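Local coordinates for protein prenylcyclase (Actinoplanes teichomyceticus, PDB 6IJ1) that probably cyclises a prenyl-derived substrate within a helical fold of the terpene cyclase and prenyltransferase kind, at residues D41-A46 against T94-R99; Q54-A59 against A336-A341; H76-W81 against A87-D92; A183-P186 against W190-Y193; D197-T202 against A223-G228. All coordinates share one frame; numbering follows the deposited sequence.

Contact 1 (D41-A46 against T94-R99); sequences DDWITA and TGWVLR
Ala-46 and Trp-43 of one helix meet Trp-96 of another, and the side chain of Trp-96 can be followed outward. Its CB rests on the methyl of Ala-46, with CB to CB at 3.8 Å. CG stands anti to the carbonyl carbon (chi1 -65°), which places the indole beside that of Trp-43. The two side chains run side by side and point the same way. CD1 of Trp-96 comes within 3.5 Å of CD1 of Trp-43. The five-membered rings are inclined at 41°, an oblique pairing. NE1 passes 3.8 Å from NE1 of Trp-43 and gives its hydrogen bond to Asp-92. Tyr-47 meets the Trp-96 ring edge-to-face, and a bound imidazole lies about 4 Å from the side chain. Segments 42-46 and 94-99 run roughly the same way, their axes 8.6 Å apart at closest, consistent with neighbouring inner helices of an alpha/alpha barrel. An alanine in place of Trp-96 is likely to open a gap beside Trp-43 and leave Asp-92 without this partner. One residue further along, CG2 of Val-97 touches Ala-46 CB at 3.8 Å. One water donates to both Ala-46 O and Trp-96 O, each bond 2.8 Å long.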
# COMPACT_ATOMS: atom_id res chain seq x y z
N ASP A 41 -12.26 -6.41 -2.56
CA ASP A 41 -13.24 -5.30 -2.45
C ASP A 41 -12.83 -4.31 -1.35
O ASP A 41 -12.52 -3.19 -1.68
CB ASP A 41 -14.69 -5.77 -2.30
CG ASP A 41 -14.90 -6.93 -1.34
OD1 ASP A 41 -14.09 -7.13 -0.45
OD2 ASP A 41 -15.91 -7.62 -1.51
N ASP A 42 -12.80 -4.76 -0.09
CA ASP A 42 -12.53 -3.83 1.05
C ASP A 42 -11.15 -3.17 0.95
O ASP A 42 -11.08 -1.95 1.07
CB ASP A 42 -12.79 -4.53 2.38
CG ASP A 42 -14.25 -4.93 2.55
OD1 ASP A 42 -15.06 -4.47 1.76
OD2 ASP A 42 -14.53 -5.67 3.47
N TRP A 43 -10.10 -3.95 0.77
CA TRP A 43 -8.76 -3.39 0.67
C TRP A 43 -8.70 -2.36 -0.44
O TRP A 43 -8.31 -1.20 -0.23
CB TRP A 43 -7.75 -4.52 0.47
CG TRP A 43 -6.42 -4.02 -0.04
CD1 TRP A 43 -5.69 -2.91 0.38
CD2 TRP A 43 -5.62 -4.64 -1.06
NE1 TRP A 43 -4.50 -2.83 -0.32
CE2 TRP A 43 -4.45 -3.88 -1.21
CE3 TRP A 43 -5.81 -5.77 -1.87
CZ2 TRP A 43 -3.44 -4.20 -2.14
CZ3 TRP A 43 -4.79 -6.11 -2.79
CH2 TRP A 43 -3.63 -5.31 -2.94
N ILE A 44 -9.10 -2.74 -1.67
CA ILE A 44 -8.95 -1.83 -2.80
C ILE A 44 -9.87 -0.63 -2.67
O ILE A 44 -9.49 0.48 -3.04
CB ILE A 44 -9.21 -2.61 -4.11
CG1 ILE A 44 -8.06 -3.61 -4.31
CG2 ILE A 44 -9.34 -1.71 -5.33
CD1 ILE A 44 -6.65 -2.93 -4.53
N THR A 45 -11.11 -0.83 -2.19
CA THR A 45 -12.00 0.31 -1.98
C THR A 45 -11.37 1.32 -1.02
O THR A 45 -11.41 2.52 -1.29
CB THR A 45 -13.33 -0.21 -1.44
OG1 THR A 45 -13.99 -0.98 -2.47
CG2 THR A 45 -14.26 0.93 -1.05
N ALA A 46 -10.86 0.83 0.12
CA ALA A 46 -10.22 1.72 1.08
C ALA A 46 -9.01 2.43 0.46
O ALA A 46 -8.81 3.62 0.67
CB ALA A 46 -9.80 0.95 2.32
N THR A 94 -7.20 -3.72 7.23
CA THR A 94 -7.76 -2.98 8.36
C THR A 94 -7.09 -1.62 8.46
O THR A 94 -7.76 -0.60 8.65
CB THR A 94 -7.55 -3.78 9.61
OG1 THR A 94 -8.22 -5.06 9.43
CG2 THR A 94 -8.06 -3.07 10.85
N GLY A 95 -5.77 -1.60 8.29
CA GLY A 95 -5.05 -0.32 8.36
C GLY A 95 -5.48 0.65 7.28
O GLY A 95 -5.62 1.86 7.54
N TRP A 96 -5.74 0.18 6.05
CA TRP A 96 -6.20 1.10 5.02
C TRP A 96 -7.59 1.69 5.34
O TRP A 96 -7.84 2.84 5.00
CB TRP A 96 -6.25 0.47 3.59
CG TRP A 96 -4.87 0.12 3.11
CD1 TRP A 96 -4.31 -1.12 3.01
CD2 TRP A 96 -3.88 1.05 2.70
NE1 TRP A 96 -2.99 -1.02 2.60
CE2 TRP A 96 -2.69 0.31 2.43
CE3 TRP A 96 -3.87 2.45 2.58
CZ2 TRP A 96 -1.51 0.92 2.02
CZ3 TRP A 96 -2.68 3.08 2.18
CH2 TRP A 96 -1.51 2.29 1.92
N VAL A 97 -8.50 0.88 5.93
CA VAL A 97 -9.81 1.43 6.32
C VAL A 97 -9.63 2.48 7.39
O VAL A 97 -10.25 3.55 7.32
CB VAL A 97 -10.73 0.29 6.77
CG1 VAL A 97 -12.09 0.93 7.19
CG2 VAL A 97 -10.92 -0.70 5.60
N LEU A 98 -8.85 2.17 8.43
CA LEU A 98 -8.65 3.18 9.50
C LEU A 98 -7.91 4.41 8.98
O LEU A 98 -8.21 5.54 9.41
CB LEU A 98 -7.89 2.58 10.67
CG LEU A 98 -8.71 1.46 11.38
CD1 LEU A 98 -7.86 0.58 12.23
CD2 LEU A 98 -9.78 2.19 12.28
N ARG A 99 -7.01 4.25 8.00
CA ARG A 99 -6.40 5.43 7.39
C ARG A 99 -7.42 6.31 6.69
O ARG A 99 -7.35 7.54 6.79
CB ARG A 99 -5.32 4.99 6.40
CG ARG A 99 -4.72 6.15 5.60
CD ARG A 99 -3.52 5.65 4.81
NE ARG A 99 -3.23 6.58 3.69
CZ ARG A 99 -2.36 7.57 3.76
NH1 ARG A 99 -1.70 7.80 4.91
NH2 ARG A 99 -2.18 8.32 2.68
O HOH W 1 -7.05 4.29 2.78

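Contact 2 (Q54-A59 against A336-A341); sequences QLPHEA and ALRTAA
Arg-338 reaches from helix 327-341 onto Leu-55 and Pro-56, in the turn between helices 42-52 and 58-71. The contact joins the last helix of the modelled chain to an early helix junction, consistent with an alpha/alpha barrel whose last helix returns to its first helices. The close part lies at the root of the arginine. Leu-55 and Arg-338 slide past each other in opposite directions, and CD2 of Leu-55 touches CB of Arg-338 at 3.8 Å. CD of Arg-338 also sits 3.5 Å from the carbonyl O of Gln-54. Leu-55 also packs against Val-18 of helix 10-23. The outer part is looser. The arginine chain bends at chi2 (90°) and again at chi3 (-61°), which turns one face of its guanidinium to the exposed Pro-56. No hydrogen bond crosses between the two segments, so this side is plain van der Waals packing. An alanine in place of Arg-338 would probably leave the ring of Pro-56 uncovered and open a gap beside Gln-54 O. Pro-56 is the centre of an inverse gamma turn, closed by a weak bond from His-57 N to Leu-55 O. His-57 then takes the N-cap position of helix 58-71. CD of Pro-56 lies over the guanidinium off its centre, 3.8 Å from Arg-338 NH1.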
# COMPACT_ATOMS: atom_id res chain seq x y z
N GLN A 54 -7.95 13.04 -0.91
CA GLN A 54 -6.87 14.01 -0.82
C GLN A 54 -6.70 14.86 -2.07
O GLN A 54 -5.81 15.73 -2.09
CB GLN A 54 -5.56 13.29 -0.54
CG GLN A 54 -5.56 12.51 0.74
CD GLN A 54 -4.26 11.73 0.88
OE1 GLN A 54 -3.16 12.32 0.93
NE2 GLN A 54 -4.36 10.39 0.83
N LEU A 55 -7.48 14.63 -3.13
CA LEU A 55 -7.34 15.32 -4.40
C LEU A 55 -8.31 16.50 -4.44
O LEU A 55 -9.40 16.44 -3.87
CB LEU A 55 -7.63 14.38 -5.56
CG LEU A 55 -6.63 13.21 -5.58
CD1 LEU A 55 -6.93 12.29 -6.75
CD2 LEU A 55 -5.19 13.69 -5.62
N PRO A 56 -7.94 17.56 -5.15
CA PRO A 56 -8.78 18.77 -5.19
C PRO A 56 -9.87 18.69 -6.26
O PRO A 56 -9.90 19.46 -7.24
CB PRO A 56 -7.75 19.87 -5.46
CG PRO A 56 -6.76 19.19 -6.41
CD PRO A 56 -6.65 17.75 -5.85
N HIS A 57 -10.79 17.75 -6.08
CA HIS A 57 -11.87 17.52 -7.04
C HIS A 57 -13.08 17.09 -6.24
O HIS A 57 -13.04 16.11 -5.50
CB HIS A 57 -11.45 16.46 -8.10
CG HIS A 57 -10.34 16.93 -9.02
ND1 HIS A 57 -10.55 17.84 -10.04
CD2 HIS A 57 -9.01 16.66 -9.03
CE1 HIS A 57 -9.40 18.08 -10.66
NE2 HIS A 57 -8.45 17.38 -10.06
N GLU A 58 -14.18 17.85 -6.33
CA GLU A 58 -15.29 17.57 -5.43
C GLU A 58 -15.86 16.17 -5.64
O GLU A 58 -16.26 15.51 -4.68
CB GLU A 58 -16.37 18.66 -5.58
CG GLU A 58 -16.98 18.77 -6.96
CD GLU A 58 -18.04 19.89 -7.07
OE1 GLU A 58 -18.39 20.51 -6.03
OE2 GLU A 58 -18.50 20.15 -8.21
N ALA A 59 -15.91 15.70 -6.90
CA ALA A 59 -16.46 14.37 -7.15
C ALA A 59 -15.59 13.26 -6.55
O ALA A 59 -16.11 12.22 -6.13
CB ALA A 59 -16.59 14.13 -8.66
N ALA A 336 1.23 10.31 -5.91
CA ALA A 336 2.53 10.92 -6.19
C ALA A 336 2.38 12.24 -6.92
O ALA A 336 3.15 13.17 -6.66
CB ALA A 336 3.35 9.93 -7.04
N LEU A 337 1.47 12.32 -7.88
CA LEU A 337 1.34 13.58 -8.64
C LEU A 337 0.88 14.70 -7.70
O LEU A 337 1.36 15.82 -7.85
CB LEU A 337 0.42 13.37 -9.83
CG LEU A 337 1.03 12.55 -10.96
CD1 LEU A 337 0.04 12.35 -12.09
CD2 LEU A 337 2.31 13.19 -11.46
N ARG A 338 0.00 14.39 -6.76
CA ARG A 338 -0.47 15.41 -5.80
C ARG A 338 0.73 15.87 -4.97
O ARG A 338 0.87 17.07 -4.76
CB ARG A 338 -1.59 14.83 -4.93
CG ARG A 338 -1.99 15.71 -3.77
CD ARG A 338 -3.09 16.66 -4.17
NE ARG A 338 -2.74 17.58 -5.23
CZ ARG A 338 -3.02 18.88 -5.21
NH1 ARG A 338 -3.64 19.39 -4.16
NH2 ARG A 338 -2.65 19.66 -6.21
N THR A 339 1.57 14.94 -4.54
CA THR A 339 2.78 15.26 -3.74
C THR A 339 3.73 16.15 -4.56
O THR A 339 4.30 17.07 -3.99
CB THR A 339 3.48 13.97 -3.32
OG1 THR A 339 2.57 13.29 -2.47
CG2 THR A 339 4.78 14.22 -2.59
N ALA A 340 3.90 15.86 -5.84
CA ALA A 340 4.80 16.67 -6.67
C ALA A 340 4.27 18.10 -6.78
O ALA A 340 5.07 19.03 -6.69
CB ALA A 340 4.97 16.05 -8.03
N ALA A 341 2.95 18.25 -6.96
CA ALA A 341 2.33 19.58 -7.10
C ALA A 341 2.57 20.42 -5.84
O ALA A 341 2.85 21.61 -5.97
CB ALA A 341 0.86 19.43 -7.39

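Contact 3 (H76-W81 against A87-D92); sequences HDNGGW and APEDAD
Asn-78 holds Glu-89 by a hydrogen bond from ND2 to OE1, 3.0 Å long with an angle of 151° at the hydrogen. OE1 is met on its anti side, and the donor stands somewhat out of the carboxylate plane. The second bond is between backbones: Asp-90 N reaches Trp-81 O at 3.0 Å, nearly in line with the carbonyl bond. Asn-78 works at both ends of its amide. Its OD1 accepts from Gly-80 N at 2.9 Å, an Asx turn, and this fixes the amide for Glu-89. His-76 ND1 accepts from Asn-78 N, in the ring plane, and the imidazole is thereby held from turning. Glu-89 bends at chi2 (68°) and brings its carboxylate over one face of that ring, with OE1 3.5 Å from His-76 CD2. The other oxygen, OE2, bonds to Asn-82. Nearer the backbone the packing is close. CG of Glu-89 lies 3.5 Å from C of Gly-80, which has no side chain in the way. Asp-90 is the N-cap of helix 91-104 and also bonds to Ser-93. Gln-75, Gly-79 and Trp-81 have the spacing of the QW motif of terpene cyclases, with Trp-81 NE1 bonded to Leu-71 O at the end of the preceding helix.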
# COMPACT_ATOMS: atom_id res chain seq x y z
N HIS A 76 -15.69 -6.85 10.45
CA HIS A 76 -15.95 -8.14 11.09
C HIS A 76 -16.10 -7.94 12.58
O HIS A 76 -15.61 -6.94 13.15
CB HIS A 76 -14.79 -9.10 10.78
CG HIS A 76 -15.04 -10.54 11.15
ND1 HIS A 76 -14.89 -11.04 12.42
CD2 HIS A 76 -15.38 -11.59 10.37
CE1 HIS A 76 -15.14 -12.33 12.42
NE2 HIS A 76 -15.44 -12.70 11.18
N ASP A 77 -16.75 -8.92 13.25
CA ASP A 77 -16.83 -8.84 14.72
C ASP A 77 -15.45 -8.81 15.40
O ASP A 77 -15.33 -8.32 16.53
CB ASP A 77 -17.58 -10.06 15.28
CG ASP A 77 -19.07 -10.05 14.91
OD1 ASP A 77 -19.64 -8.99 14.54
OD2 ASP A 77 -19.67 -11.15 15.03
N ASN A 78 -14.40 -9.34 14.75
CA ASN A 78 -13.05 -9.30 15.30
C ASN A 78 -12.41 -7.91 15.15
O ASN A 78 -11.28 -7.73 15.62
CB ASN A 78 -12.14 -10.39 14.70
CG ASN A 78 -11.90 -10.27 13.18
OD1 ASN A 78 -12.04 -9.21 12.58
ND2 ASN A 78 -11.56 -11.42 12.55
N GLY A 79 -13.09 -6.98 14.50
CA GLY A 79 -12.60 -5.61 14.36
C GLY A 79 -11.96 -5.32 13.01
O GLY A 79 -11.70 -4.17 12.72
N GLY A 80 -11.77 -6.34 12.17
CA GLY A 80 -10.96 -6.22 10.97
C GLY A 80 -11.72 -6.18 9.65
O GLY A 80 -12.94 -6.40 9.55
N TRP A 81 -10.95 -5.90 8.59
CA TRP A 81 -11.40 -6.00 7.20
C TRP A 81 -10.45 -6.89 6.44
O TRP A 81 -9.43 -7.31 6.99
CB TRP A 81 -11.44 -4.63 6.57
CG TRP A 81 -12.58 -3.75 7.04
CD1 TRP A 81 -13.75 -3.49 6.36
CD2 TRP A 81 -12.58 -2.91 8.21
NE1 TRP A 81 -14.51 -2.56 7.10
CE2 TRP A 81 -13.81 -2.21 8.21
CE3 TRP A 81 -11.67 -2.69 9.25
CZ2 TRP A 81 -14.14 -1.26 9.21
CZ3 TRP A 81 -12.01 -1.75 10.28
CH2 TRP A 81 -13.22 -1.08 10.22
N ALA A 87 -10.91 -14.38 2.17
CA ALA A 87 -9.71 -14.34 2.98
C ALA A 87 -10.03 -13.99 4.43
O ALA A 87 -11.04 -13.33 4.69
CB ALA A 87 -8.75 -13.26 2.40
N PRO A 88 -9.21 -14.42 5.38
CA PRO A 88 -9.35 -13.95 6.77
C PRO A 88 -9.02 -12.47 6.84
O PRO A 88 -8.32 -11.92 5.97
CB PRO A 88 -8.32 -14.79 7.55
CG PRO A 88 -7.33 -15.21 6.55
CD PRO A 88 -7.99 -15.23 5.19
N GLU A 89 -9.56 -11.81 7.87
CA GLU A 89 -9.20 -10.39 8.06
C GLU A 89 -7.69 -10.24 8.31
O GLU A 89 -7.03 -11.11 8.87
CB GLU A 89 -10.00 -9.80 9.22
CG GLU A 89 -11.50 -9.64 8.89
CD GLU A 89 -12.21 -11.01 8.74
OE1 GLU A 89 -12.01 -11.89 9.58
OE2 GLU A 89 -12.93 -11.17 7.74
N ASP A 90 -7.15 -9.09 7.87
CA ASP A 90 -5.71 -8.90 7.96
C ASP A 90 -5.41 -7.45 8.35
O ASP A 90 -6.25 -6.54 8.22
CB ASP A 90 -5.02 -9.22 6.63
CG ASP A 90 -5.28 -8.17 5.58
OD1 ASP A 90 -6.29 -8.26 4.83
OD2 ASP A 90 -4.43 -7.26 5.48
N ALA A 91 -4.22 -7.29 8.92
CA ALA A 91 -3.83 -5.97 9.46
C ALA A 91 -3.66 -4.93 8.39
O ALA A 91 -3.87 -3.74 8.64
CB ALA A 91 -2.51 -6.09 10.24
N ASP A 92 -3.22 -5.32 7.17
CA ASP A 92 -3.03 -4.27 6.17
C ASP A 92 -4.37 -3.71 5.69
O ASP A 92 -4.57 -2.50 5.68
CB ASP A 92 -2.21 -4.84 5.00
CG ASP A 92 -1.60 -3.75 4.13
OD1 ASP A 92 -0.93 -2.85 4.68
OD2 ASP A 92 -1.88 -3.74 2.90

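Contact 4 (A183-P186 against W190-Y193); sequences AQRP and WPAY
Gln-184 and Trp-190 come together where the loop after helix 173-182 doubles back, with CA atoms 4.8 Å apart and no backbone hydrogen bond across. The glutamine side chain lies along one face of the indole. Its CG is anti to the backbone N (chi1 -170°) and the chain stays extended beyond it, which lets CB, CG and the amide follow the ring in turn. CB sits 3.6 Å from Trp-190 CE2. CG stands 3.8 Å above the centroid of the six-membered ring of Trp-190, a CH-pi contact. The amide then stacks over the far end, only 7° from parallel, with NE2 at 3.6 Å from Trp-190 CH2. That NE2 bonds to Gly-188 O and also to Ala-218 O of helix 216-229, which keeps the amide flat on the ring. Ala-183 CB adds a looser touch on Trp-190 CD1. The outer part of the contact is more exposed. The Arg-185 guanidinium lays one face on the Pro-191 ring, with NH2 3.6 Å from Pro-191 CB. Pro-191 CD also meets Ala-183 O. Trp-190 NE1 bonds to Leu-180 O in the preceding helix. Gln-184, Gly-188 and Trp-190 fit the QW motif of squalene and oxidosqualene cyclases, in which glutamine stacks on tryptophan and ties helix ends to the loop.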
# COMPACT_ATOMS: atom_id res chain seq x y z
N ALA A 183 14.24 -1.67 11.12
CA ALA A 183 14.22 -2.47 9.90
C ALA A 183 14.78 -1.73 8.67
O ALA A 183 14.88 -2.33 7.58
CB ALA A 183 12.78 -2.92 9.64
N GLN A 184 15.11 -0.45 8.77
CA GLN A 184 15.67 0.26 7.63
C GLN A 184 17.04 -0.30 7.29
O GLN A 184 17.84 -0.57 8.18
CB GLN A 184 15.81 1.77 7.93
CG GLN A 184 16.14 2.58 6.72
CD GLN A 184 16.24 4.07 7.01
OE1 GLN A 184 16.42 4.48 8.20
NE2 GLN A 184 16.11 4.90 5.98
N ARG A 185 17.30 -0.50 6.02
CA ARG A 185 18.60 -1.03 5.61
C ARG A 185 19.61 0.11 5.61
O ARG A 185 19.24 1.27 5.51
CB ARG A 185 18.49 -1.64 4.20
CG ARG A 185 17.50 -2.82 4.13
CD ARG A 185 18.12 -4.09 4.69
NE ARG A 185 17.27 -5.31 4.71
CZ ARG A 185 16.84 -5.96 3.63
NH1 ARG A 185 17.08 -5.50 2.40
NH2 ARG A 185 16.11 -7.06 3.78
N PRO A 186 20.90 -0.21 5.71
CA PRO A 186 21.93 0.85 5.70
C PRO A 186 21.97 1.65 4.43
O PRO A 186 22.43 2.80 4.47
CB PRO A 186 23.24 0.09 5.87
CG PRO A 186 22.89 -1.23 6.38
CD PRO A 186 21.47 -1.54 5.90
N TRP A 190 13.61 0.44 2.90
CA TRP A 190 13.03 -0.64 3.68
C TRP A 190 12.63 -1.77 2.76
O TRP A 190 12.10 -1.51 1.69
CB TRP A 190 11.77 -0.19 4.41
CG TRP A 190 12.01 0.65 5.68
CD1 TRP A 190 12.04 0.14 6.95
CD2 TRP A 190 12.20 2.07 5.80
NE1 TRP A 190 12.23 1.16 7.86
CE2 TRP A 190 12.35 2.35 7.19
CE3 TRP A 190 12.34 3.11 4.88
CZ2 TRP A 190 12.56 3.62 7.70
CZ3 TRP A 190 12.50 4.43 5.38
CH2 TRP A 190 12.62 4.65 6.79
N PRO A 191 12.77 -3.00 3.20
CA PRO A 191 12.31 -4.13 2.42
C PRO A 191 10.80 -4.32 2.58
O PRO A 191 10.18 -3.79 3.49
CB PRO A 191 13.08 -5.28 3.08
CG PRO A 191 13.07 -4.90 4.51
CD PRO A 191 13.38 -3.42 4.49
N ALA A 192 10.21 -5.10 1.66
CA ALA A 192 8.78 -5.39 1.67
C ALA A 192 8.63 -6.91 1.71
O ALA A 192 9.47 -7.64 1.19
CB ALA A 192 8.08 -4.88 0.41
N TYR A 193 7.54 -7.37 2.33
CA TYR A 193 7.22 -8.79 2.27
C TYR A 193 6.36 -9.10 1.07
O TYR A 193 6.74 -9.97 0.26
CB TYR A 193 6.50 -9.19 3.56
CG TYR A 193 6.24 -10.69 3.72
CD1 TYR A 193 7.29 -11.57 4.11
CD2 TYR A 193 4.96 -11.22 3.50
CE1 TYR A 193 7.00 -12.94 4.30
CE2 TYR A 193 4.68 -12.59 3.71
CZ TYR A 193 5.74 -13.42 4.10
OH TYR A 193 5.41 -14.76 4.28

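Contact 5 (D197-T202 against A223-G228); sequences DPELST and ARWAAG
Helices 198-209 and 216-229 follow each other in the chain and run roughly antiparallel, an alpha-alpha hairpin of the helical fold. The axes of segments 198-202 and 223-228 are 11.3 Å apart at closest, a wide spacing filled by Trp-225. Its CG is anti to the backbone N (chi1 172°), and the indole points its six-membered ring into the first turn of helix 198-209. Three side chains receive it. CH2 of Trp-225 comes 3.8 Å from CG of Glu-199. CZ3 lies 3.9 Å from OG1 of Thr-202, and the methyl CG2 of Thr-202 is 3.9 Å from CE3 of the same ring. CZ2 reaches CG of Pro-198 at a looser 4.1 Å. The side chains of Pro-198 and Glu-199 run about at right angles to that of Trp-225. Thr-202 OG1 donates to Pro-198 O at 2.8 Å. It stands 39° above the carbonyl plane, and the same oxygen accepts from Thr-202 N. Two donors thus grip this oxygen. The hydroxyl also bonds to Trp-190 N, and its two bonds probably hold the threonine in its rotation. Glu-199 bends at chi2 (79°), and its OE2 forms a salt bridge with Arg-229. No hydrogen bond crosses between the two segments. The contact therefore depends on van der Waals packing. The buried carboxylate beside the indole is probably kept charged by Arg-229, while the threonine hydroxyl is satisfied by its own helix and by the loop before it.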
# COMPACT_ATOMS: atom_id res chain seq x y z
N ASP A 197 8.69 -4.41 -5.28
CA ASP A 197 9.38 -3.13 -5.33
C ASP A 197 9.60 -2.61 -3.92
O ASP A 197 8.62 -2.26 -3.26
CB ASP A 197 8.57 -2.12 -6.14
CG ASP A 197 8.31 -2.58 -7.57
OD1 ASP A 197 9.28 -2.94 -8.28
OD2 ASP A 197 7.13 -2.58 -7.99
N PRO A 198 10.84 -2.49 -3.44
CA PRO A 198 11.07 -1.89 -2.12
C PRO A 198 10.70 -0.42 -2.09
O PRO A 198 10.59 0.14 -0.97
CB PRO A 198 12.57 -2.09 -1.90
CG PRO A 198 13.15 -2.13 -3.29
CD PRO A 198 12.08 -2.92 -4.09
N GLU A 199 10.49 0.21 -3.25
CA GLU A 199 9.92 1.55 -3.22
C GLU A 199 8.60 1.61 -2.46
O GLU A 199 8.25 2.67 -1.93
CB GLU A 199 9.70 2.06 -4.65
CG GLU A 199 11.03 2.31 -5.47
CD GLU A 199 11.65 1.05 -6.04
OE1 GLU A 199 11.18 -0.09 -5.83
OE2 GLU A 199 12.72 1.22 -6.70
N LEU A 200 7.80 0.53 -2.46
CA LEU A 200 6.52 0.58 -1.77
C LEU A 200 6.71 0.69 -0.27
O LEU A 200 6.16 1.63 0.33
CB LEU A 200 5.70 -0.65 -2.19
CG LEU A 200 4.33 -0.89 -1.55
CD1 LEU A 200 4.36 -1.35 0.01
CD2 LEU A 200 3.42 0.30 -1.75
N SER A 201 7.49 -0.22 0.33
CA SER A 201 7.69 -0.14 1.79
C SER A 201 8.38 1.16 2.15
O SER A 201 8.06 1.79 3.16
CB SER A 201 8.50 -1.35 2.25
OG SER A 201 9.53 -1.65 1.26
N THR A 202 9.31 1.61 1.29
CA THR A 202 10.07 2.82 1.62
C THR A 202 9.19 4.06 1.61
O THR A 202 9.27 4.93 2.53
CB THR A 202 11.27 2.96 0.64
OG1 THR A 202 12.05 1.78 0.79
CG2 THR A 202 12.12 4.20 0.95
N ALA A 223 15.22 9.26 1.39
CA ALA A 223 15.03 10.17 0.25
C ALA A 223 16.23 10.07 -0.68
O ALA A 223 16.06 10.10 -1.89
CB ALA A 223 14.82 11.59 0.73
N ARG A 224 17.42 9.96 -0.10
CA ARG A 224 18.63 9.85 -0.89
C ARG A 224 18.66 8.53 -1.67
O ARG A 224 19.02 8.51 -2.86
CB ARG A 224 19.87 9.97 -0.02
CG ARG A 224 20.16 11.46 0.31
CD ARG A 224 20.66 11.69 1.74
NE ARG A 224 21.08 13.10 1.79
CZ ARG A 224 20.28 14.11 2.10
NH1 ARG A 224 18.98 13.87 2.39
NH2 ARG A 224 20.75 15.40 2.08
N TRP A 225 18.26 7.43 -1.03
CA TRP A 225 18.17 6.15 -1.75
C TRP A 225 17.21 6.29 -2.93
O TRP A 225 17.52 5.87 -4.08
CB TRP A 225 17.69 5.06 -0.78
CG TRP A 225 17.39 3.78 -1.48
CD1 TRP A 225 18.27 2.79 -1.80
CD2 TRP A 225 16.09 3.33 -1.91
NE1 TRP A 225 17.62 1.74 -2.45
CE2 TRP A 225 16.29 2.08 -2.54
CE3 TRP A 225 14.82 3.89 -1.90
CZ2 TRP A 225 15.22 1.35 -3.12
CZ3 TRP A 225 13.73 3.14 -2.46
CH2 TRP A 225 13.95 1.88 -3.02
N ALA A 226 16.03 6.85 -2.68
CA ALA A 226 15.00 6.94 -3.71
C ALA A 226 15.44 7.84 -4.85
O ALA A 226 15.14 7.55 -6.01
CB ALA A 226 13.68 7.43 -3.10
N ALA A 227 16.14 8.96 -4.55
CA ALA A 227 16.52 9.85 -5.64
C ALA A 227 17.47 9.15 -6.59
O ALA A 227 17.42 9.39 -7.81
CB ALA A 227 17.17 11.12 -5.05
N GLY A 228 18.31 8.25 -6.08
CA GLY A 228 19.24 7.51 -6.92
C GLY A 228 18.57 6.47 -7.80
O GLY A 228 19.23 5.96 -8.74

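Overall arrangement
From the N terminus, helix 42-52 supplies the first side of contact 1, and the turn after it opens contact 2. Contact 3 then closes a short loop at 76-81 and 87-92, inside the span of contact 1. Contact 1 closes at 94-99 on helix 91-104, which contact 3 also uses, and the two touch. Contacts 1 and 2 cross along the chain and meet where Arg-99 packs on Gln-54. Contacts 4 and 5 follow in series. They touch each other and lie across the chain's centre from contact 1. Contact 2 closes last, at 336-341. It spans contacts 3, 4 and 5 and brings the C-terminal helix back to the early helices.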